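Local coordinates for protein putative oxidoreductase (Klebsiella pneumoniae subsp. pneumoniae MGH 78578, PDB 3E82) that probably acts as an NAD(P)-dependent oxidoreductase of the Gfo/Idh/MocA family, although its substrate is not known, at residues Thr21-Leu26 with Leu70-Ser75; Ala62-Asp67 with Ala84-Asn89. All blocks are in the same frame, centred on the assembly; numbering follows the deposited sequence.

Overall arrangement
Contact 1 and contact 2 lie on different sides of strand 70-73, an inner strand of the parallel sheet in the Rossmann domain, with centres about 15 Å apart. Contact 1, on helix 17-28, is the buried one: a single histidine ring rests on Val72 and Ala74. Contact 2 joins helices 59-64 and 80-89, which precede and follow that strand in the chain; it is partly buried, and at its outer margin Gln64 lies against Leu86. The strand itself connects the two, since Val71 touches both Val63 and Ala87 of contact 2. Neither contact has a hydrogen bond between its segments; the inner one adds polar links to further residues, whereas the outer one is mostly aliphatic.

Contact 1 of 2, residues Thr21-Leu26 with Leu70-Ser75; sequences TFHAPL and LVVIAS
With CG of His23 beside its backbone N and anti to the carbonyl carbon (chi1 -61°), and CG1 of Val72 anti to the backbone N (chi1 174°), imidazole and methyl meet between helix and strand. CG1 of Val72 lies over one face of the ring, 3.9 Å from the centroid of the His23 ring and 19° off its normal, which meets the geometry of a CH-pi contact. The methyl is offset toward the rim, and its closest ring atom is ND1 of His23, 3.7 Å from CG1 of Val72. Just past the strand's end, CB of Ala74 approaches CD2 of His23 at 3.8 Å, obliquely to the ring. Helix 17-28 follows the first strand of the Rossmann domain, 8-13, one of whose neighbours in the parallel sheet is 70-73, and the glycines Gly14, Gly16 and Gly19 fit the GxGxxG pattern of a dinucleotide-binding fold; the methyl of Ala74 touches that turn. The nearest CA atoms, those of His23 and Val72, are 8.0 Å apart, and the imidazole and the Val72 methyl fill the gap. Both ring nitrogens have hydrogen-bond partners, ND1 with Tyr303 OH and NE2 with Asp97 OD1, fixing the rotation of the imidazole while Val72 packs on its face.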
ATOM      1  N   THR B  21     -15.142  15.298  25.524  1.00 24.18           N
ATOM      2  CA  THR B  21     -13.797  15.573  25.027  1.00 25.04           C
ATOM      3  C   THR B  21     -13.718  16.429  23.772  1.00 23.66           C
ATOM      4  O   THR B  21     -12.795  17.222  23.623  1.00 24.53           O
ATOM      5  CB  THR B  21     -13.037  14.255  24.750  1.00 25.47           C
ATOM      6  OG1 THR B  21     -13.240  13.348  25.839  1.00 27.17           O
ATOM      7  CG2 THR B  21     -11.544  14.521  24.603  1.00 25.67           C
ATOM      8  N   PHE B  22     -14.684  16.266  22.878  1.00 24.25           N
ATOM      9  CA  PHE B  22     -14.710  16.997  21.613  1.00 23.99           C
ATOM     10  C   PHE B  22     -15.710  18.147  21.516  1.00 24.43           C
ATOM     11  O   PHE B  22     -15.339  19.321  21.580  1.00 23.65           O
ATOM     12  CB  PHE B  22     -14.988  16.017  20.462  1.00 25.88           C
ATOM     13  CG  PHE B  22     -13.800  15.193  20.061  1.00 28.12           C
ATOM     14  CD1 PHE B  22     -13.080  15.506  18.903  1.00 28.62           C
ATOM     15  CD2 PHE B  22     -13.390  14.116  20.841  1.00 28.30           C
ATOM     16  CE1 PHE B  22     -11.962  14.749  18.529  1.00 30.20           C
ATOM     17  CE2 PHE B  22     -12.274  13.351  20.479  1.00 29.91           C
ATOM     18  CZ  PHE B  22     -11.559  13.668  19.321  1.00 30.52           C
ATOM     19  N   HIS B  23     -16.980  17.790  21.365  1.00 23.08           N
ATOM     20  CA  HIS B  23     -18.050  18.757  21.187  1.00 23.34           C
ATOM     21  C   HIS B  23     -18.166  19.919  22.163  1.00 23.53           C
ATOM     22  O   HIS B  23     -18.171  21.075  21.737  1.00 22.21           O
ATOM     23  CB  HIS B  23     -19.372  18.013  21.087  1.00 23.00           C
ATOM     24  CG  HIS B  23     -19.428  17.072  19.927  1.00 22.58           C
ATOM     25  ND1 HIS B  23     -19.381  17.501  18.618  1.00 22.82           N
ATOM     26  CD2 HIS B  23     -19.505  15.722  19.878  1.00 24.23           C
ATOM     27  CE1 HIS B  23     -19.427  16.457  17.813  1.00 24.26           C
ATOM     28  NE2 HIS B  23     -19.502  15.365  18.551  1.00 24.27           N
ATOM     29  N   ALA B  24     -18.255  19.638  23.459  1.00 23.07           N
ATOM     30  CA  ALA B  24     -18.380  20.728  24.422  1.00 23.38           C
ATOM     31  C   ALA B  24     -17.242  21.748  24.309  1.00 23.09           C
ATOM     32  O   ALA B  24     -17.496  22.951  24.201  1.00 23.16           O
ATOM     33  CB  ALA B  24     -18.461  20.182  25.839  1.00 20.28           C
ATOM     34  N   PRO B  25     -15.974  21.287  24.331  1.00 23.04           N
ATOM     35  CA  PRO B  25     -14.826  22.205  24.229  1.00 22.87           C
ATOM     36  C   PRO B  25     -14.771  22.997  22.926  1.00 23.42           C
ATOM     37  O   PRO B  25     -14.491  24.199  22.923  1.00 23.59           O
ATOM     38  CB  PRO B  25     -13.624  21.270  24.380  1.00 21.87           C
ATOM     39  CG  PRO B  25     -14.169  20.188  25.284  1.00 22.87           C
ATOM     40  CD  PRO B  25     -15.516  19.927  24.657  1.00 21.86           C
ATOM     41  N   LEU B  26     -15.027  22.318  21.814  1.00 22.39           N
ATOM     42  CA  LEU B  26     -15.008  22.971  20.516  1.00 22.06           C
ATOM     43  C   LEU B  26     -16.118  24.027  20.425  1.00 23.44           C
ATOM     44  O   LEU B  26     -15.861  25.188  20.100  1.00 23.02           O
ATOM     45  CB  LEU B  26     -15.174  21.927  19.409  1.00 20.59           C
ATOM     46  CG  LEU B  26     -13.990  20.966  19.219  1.00 21.39           C
ATOM     47  CD1 LEU B  26     -14.392  19.809  18.301  1.00 18.82           C
ATOM     48  CD2 LEU B  26     -12.799  21.738  18.641  1.00 19.97           C
ATOM     49  N   LEU B  70     -30.088  24.263  17.511  1.00 20.27           N
ATOM     50  CA  LEU B  70     -29.275  23.211  16.925  1.00 20.02           C
ATOM     51  C   LEU B  70     -29.016  22.066  17.885  1.00 18.30           C
ATOM     52  O   LEU B  70     -28.645  22.278  19.038  1.00 21.13           O
ATOM     53  CB  LEU B  70     -27.936  23.800  16.470  1.00 20.49           C
ATOM     54  CG  LEU B  70     -26.815  22.830  16.084  1.00 17.22           C
ATOM     55  CD1 LEU B  70     -27.222  22.009  14.874  1.00 15.35           C
ATOM     56  CD2 LEU B  70     -25.554  23.624  15.804  1.00 17.88           C
ATOM     57  N   VAL B  71     -29.194  20.850  17.391  1.00 18.48           N
ATOM     58  CA  VAL B  71     -28.966  19.649  18.182  1.00 17.74           C
ATOM     59  C   VAL B  71     -27.678  18.965  17.724  1.00 18.59           C
ATOM     60  O   VAL B  71     -27.482  18.747  16.530  1.00 17.48           O
ATOM     61  CB  VAL B  71     -30.156  18.655  18.017  1.00 17.96           C
ATOM     62  CG1 VAL B  71     -29.833  17.322  18.673  1.00 16.87           C
ATOM     63  CG2 VAL B  71     -31.421  19.258  18.633  1.00 17.06           C
ATOM     64  N   VAL B  72     -26.797  18.652  18.673  1.00 17.66           N
ATOM     65  CA  VAL B  72     -25.546  17.956  18.378  1.00 17.69           C
ATOM     66  C   VAL B  72     -25.685  16.564  19.015  1.00 18.14           C
ATOM     67  O   VAL B  72     -25.720  16.426  20.239  1.00 17.48           O
ATOM     68  CB  VAL B  72     -24.315  18.696  18.982  1.00 17.52           C
ATOM     69  CG1 VAL B  72     -23.054  17.867  18.783  1.00 16.13           C
ATOM     70  CG2 VAL B  72     -24.144  20.064  18.321  1.00 19.05           C
ATOM     71  N   ILE B  73     -25.771  15.539  18.178  1.00 18.15           N
ATOM     72  CA  ILE B  73     -25.951  14.174  18.657  1.00 17.80           C
ATOM     73  C   ILE B  73     -24.644  13.423  18.877  1.00 18.79           C
ATOM     74  O   ILE B  73     -23.914  13.099  17.935  1.00 20.13           O
ATOM     75  CB  ILE B  73     -26.858  13.411  17.689  1.00 17.49           C
ATOM     76  CG1 ILE B  73     -28.174  14.190  17.540  1.00 19.40           C
ATOM     77  CG2 ILE B  73     -27.103  11.989  18.189  1.00 16.71           C
ATOM     78  CD1 ILE B  73     -29.207  13.504  16.687  1.00 20.34           C
ATOM     79  N   ALA B  74     -24.363  13.151  20.145  1.00 18.63           N
ATOM     80  CA  ALA B  74     -23.148  12.456  20.550  1.00 19.05           C
ATOM     81  C   ALA B  74     -23.498  11.327  21.524  1.00 20.02           C
ATOM     82  O   ALA B  74     -22.735  11.018  22.436  1.00 20.10           O
ATOM     83  CB  ALA B  74     -22.190  13.442  21.213  1.00 17.92           C
ATOM     84  N   SER B  75     -24.667  10.735  21.321  1.00 21.77           N
ATOM     85  CA  SER B  75     -25.154   9.632  22.148  1.00 22.99           C
ATOM     86  C   SER B  75     -24.741   8.320  21.461  1.00 22.60           C
ATOM     87  O   SER B  75     -24.087   8.356  20.419  1.00 22.12           O
ATOM     88  CB  SER B  75     -26.677   9.742  22.269  1.00 22.45           C
ATOM     89  OG  SER B  75     -27.272   9.935  20.996  1.00 22.18           O
TER

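Contact 2 of 2, residues Ala62-Asp67 with Ala84-Asn89; sequences AVQHPD and ARLALN
Val63, in helix 59-64, faces helix 80-89; as modelled, its CG1 branch, anti to the backbone N (chi1 167°), points at Ala87. The placement of CG1 is doubtful, because it sits closer to Ala87 than carbons can, and the true gap is probably somewhat larger. CG1 of Val63 also lies 4.4 Å from CG of Leu86. The helices are close here: CA of Val63 and CA of Ala87 are 5.5 Å apart, a spacing compatible with the small side chain of Ala87. In this Rossmann domain the two helices lie side by side over the same face of the sheet, both resting on Val71 of strand 70-73, and helix 80-89 follows that strand as a beta-alpha unit. Next, Gln64 extends beyond CG to the outer margin, where its terminal amide lies by the CD1 and CD2 methyls of Leu86 and the two side chains cross at about a right angle. His65 then bonds within its own segment: Asp67 N donates to His65 ND1 at 3.0 Å, with an N-H...N angle of 161° and the donor in the ring plane, while the ring meets Phe37. With no hydrogen bond across the interface, the direct contact is van der Waals packing, reinforced by the shared contact with Val71 and giving way to an amide toward the exposed side, at Gln64.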
ATOM      1  N   ALA B  62     -34.734  17.102  25.440  1.00 31.09           N
ATOM      2  CA  ALA B  62     -33.685  18.051  25.074  1.00 29.56           C
ATOM      3  C   ALA B  62     -33.822  18.453  23.611  1.00 29.11           C
ATOM      4  O   ALA B  62     -33.826  19.636  23.271  1.00 29.52           O
ATOM      5  CB  ALA B  62     -32.317  17.434  25.314  1.00 29.75           C
ATOM      6  N   VAL B  63     -33.940  17.454  22.746  1.00 28.09           N
ATOM      7  CA  VAL B  63     -34.075  17.693  21.319  1.00 29.19           C
ATOM      8  C   VAL B  63     -35.300  18.544  20.971  1.00 29.39           C
ATOM      9  O   VAL B  63     -35.237  19.391  20.085  1.00 29.09           O
ATOM     10  CB  VAL B  63     -34.150  16.355  20.553  1.00 28.66           C
ATOM     11  CG1 VAL B  63     -34.599  16.593  19.137  1.00 30.65           C
ATOM     12  CG2 VAL B  63     -32.782  15.671  20.562  1.00 28.08           C
ATOM     13  N   GLN B  64     -36.404  18.330  21.679  1.00 29.11           N
ATOM     14  CA  GLN B  64     -37.642  19.062  21.404  1.00 29.35           C
ATOM     15  C   GLN B  64     -37.836  20.389  22.135  1.00 28.42           C
ATOM     16  O   GLN B  64     -38.852  21.056  21.949  1.00 28.95           O
ATOM     17  CB  GLN B  64     -38.843  18.149  21.678  1.00 28.60           C
ATOM     18  CG  GLN B  64     -38.859  16.915  20.796  1.00 31.34           C
ATOM     19  CD  GLN B  64     -39.947  15.929  21.169  1.00 32.41           C
ATOM     20  OE1 GLN B  64     -40.017  15.464  22.306  1.00 35.59           O
ATOM     21  NE2 GLN B  64     -40.797  15.599  20.207  1.00 31.50           N
ATOM     22  N   HIS B  65     -36.871  20.784  22.955  1.00 29.42           N
ATOM     23  CA  HIS B  65     -36.991  22.037  23.701  1.00 29.15           C
ATOM     24  C   HIS B  65     -37.063  23.236  22.743  1.00 29.35           C
ATOM     25  O   HIS B  65     -36.227  23.378  21.848  1.00 28.24           O
ATOM     26  CB  HIS B  65     -35.801  22.184  24.650  1.00 28.04           C
ATOM     27  CG  HIS B  65     -36.007  23.177  25.754  1.00 27.89           C
ATOM     28  ND1 HIS B  65     -36.179  24.527  25.526  1.00 29.61           N
ATOM     29  CD2 HIS B  65     -35.999  23.023  27.101  1.00 26.48           C
ATOM     30  CE1 HIS B  65     -36.258  25.159  26.684  1.00 29.40           C
ATOM     31  NE2 HIS B  65     -36.151  24.270  27.655  1.00 27.09           N
ATOM     32  N   PRO B  66     -38.067  24.115  22.929  1.00 29.19           N
ATOM     33  CA  PRO B  66     -38.264  25.304  22.093  1.00 27.35           C
ATOM     34  C   PRO B  66     -37.085  26.269  22.029  1.00 26.16           C
ATOM     35  O   PRO B  66     -36.901  26.948  21.021  1.00 26.13           O
ATOM     36  CB  PRO B  66     -39.514  25.955  22.695  1.00 28.57           C
ATOM     37  CG  PRO B  66     -39.471  25.522  24.130  1.00 28.62           C
ATOM     38  CD  PRO B  66     -39.060  24.075  24.020  1.00 28.40           C
ATOM     39  N   ASP B  67     -36.290  26.338  23.088  1.00 25.64           N
ATOM     40  CA  ASP B  67     -35.146  27.248  23.101  1.00 25.57           C
ATOM     41  C   ASP B  67     -33.924  26.702  22.369  1.00 24.94           C
ATOM     42  O   ASP B  67     -32.892  27.373  22.294  1.00 23.53           O
ATOM     43  CB  ASP B  67     -34.745  27.596  24.534  1.00 26.35           C
ATOM     44  CG  ASP B  67     -35.769  28.468  25.232  1.00 29.62           C
ATOM     45  OD1 ASP B  67     -36.697  28.958  24.552  1.00 31.01           O
ATOM     46  OD2 ASP B  67     -35.633  28.669  26.460  1.00 30.92           O
ATOM     47  N   ALA B  84     -31.912  12.032  15.322  1.00 20.47           N
ATOM     48  CA  ALA B  84     -31.758  13.003  14.251  1.00 22.46           C
ATOM     49  C   ALA B  84     -33.137  13.176  13.630  1.00 23.42           C
ATOM     50  O   ALA B  84     -33.546  14.281  13.279  1.00 22.45           O
ATOM     51  CB  ALA B  84     -30.770  12.489  13.209  1.00 22.21           C
ATOM     52  N   ARG B  85     -33.852  12.064  13.511  1.00 23.65           N
ATOM     53  CA  ARG B  85     -35.191  12.068  12.940  1.00 26.66           C
ATOM     54  C   ARG B  85     -36.118  12.932  13.793  1.00 25.72           C
ATOM     55  O   ARG B  85     -36.868  13.760  13.274  1.00 24.57           O
ATOM     56  CB  ARG B  85     -35.730  10.638  12.888  1.00 28.23           C
ATOM     57  CG  ARG B  85     -36.716  10.388  11.773  1.00 33.33           C
ATOM     58  CD  ARG B  85     -37.127   8.923  11.725  1.00 36.49           C
ATOM     59  NE  ARG B  85     -37.360   8.465  10.358  1.00 40.57           N
ATOM     60  CZ  ARG B  85     -36.417   7.970   9.561  1.00 42.97           C
ATOM     61  NH1 ARG B  85     -35.169   7.865   9.996  1.00 45.97           N
ATOM     62  NH2 ARG B  85     -36.718   7.576   8.330  1.00 44.46           N
ATOM     63  N   LEU B  86     -36.056  12.728  15.106  1.00 25.73           N
ATOM     64  CA  LEU B  86     -36.884  13.473  16.042  1.00 25.47           C
ATOM     65  C   LEU B  86     -36.538  14.959  16.017  1.00 24.85           C
ATOM     66  O   LEU B  86     -37.423  15.813  16.008  1.00 23.72           O
ATOM     67  CB  LEU B  86     -36.686  12.931  17.458  1.00 26.63           C
ATOM     68  CG  LEU B  86     -37.678  13.466  18.491  1.00 27.90           C
ATOM     69  CD1 LEU B  86     -39.083  13.000  18.124  1.00 29.91           C
ATOM     70  CD2 LEU B  86     -37.303  12.973  19.872  1.00 28.93           C
ATOM     71  N   ALA B  87     -35.244  15.262  16.012  1.00 22.08           N
ATOM     72  CA  ALA B  87     -34.787  16.648  15.983  1.00 22.25           C
ATOM     73  C   ALA B  87     -35.300  17.380  14.745  1.00 21.77           C
ATOM     74  O   ALA B  87     -35.839  18.485  14.847  1.00 21.95           O
ATOM     75  CB  ALA B  87     -33.259  16.694  16.026  1.00 19.76           C
ATOM     76  N   LEU B  88     -35.122  16.761  13.579  1.00 22.02           N
ATOM     77  CA  LEU B  88     -35.568  17.350  12.319  1.00 22.40           C
ATOM     78  C   LEU B  88     -37.076  17.583  12.311  1.00 23.84           C
ATOM     79  O   LEU B  88     -37.541  18.662  11.936  1.00 24.99           O
ATOM     80  CB  LEU B  88     -35.173  16.456  11.139  1.00 19.97           C
ATOM     81  CG  LEU B  88     -33.676  16.424  10.807  1.00 21.33           C
ATOM     82  CD1 LEU B  88     -33.434  15.461   9.640  1.00 19.60           C
ATOM     83  CD2 LEU B  88     -33.192  17.830  10.441  1.00 19.33           C
ATOM     84  N   ASN B  89     -37.839  16.574  12.718  1.00 24.01           N
ATOM     85  CA  ASN B  89     -39.293  16.701  12.770  1.00 26.11           C
ATOM     86  C   ASN B  89     -39.705  17.794  13.763  1.00 26.62           C
ATOM     87  O   ASN B  89     -40.796  18.356  13.665  1.00 27.87           O
ATOM     88  CB  ASN B  89     -39.923  15.350  13.147  1.00 25.26           C
ATOM     89  CG  ASN B  89     -40.125  14.443  11.938  1.00 25.56           C
ATOM     90  OD1 ASN B  89     -39.971  13.222  12.020  1.00 27.69           O
ATOM     91  ND2 ASN B  89     -40.487  15.039  10.809  1.00 27.14           N
TER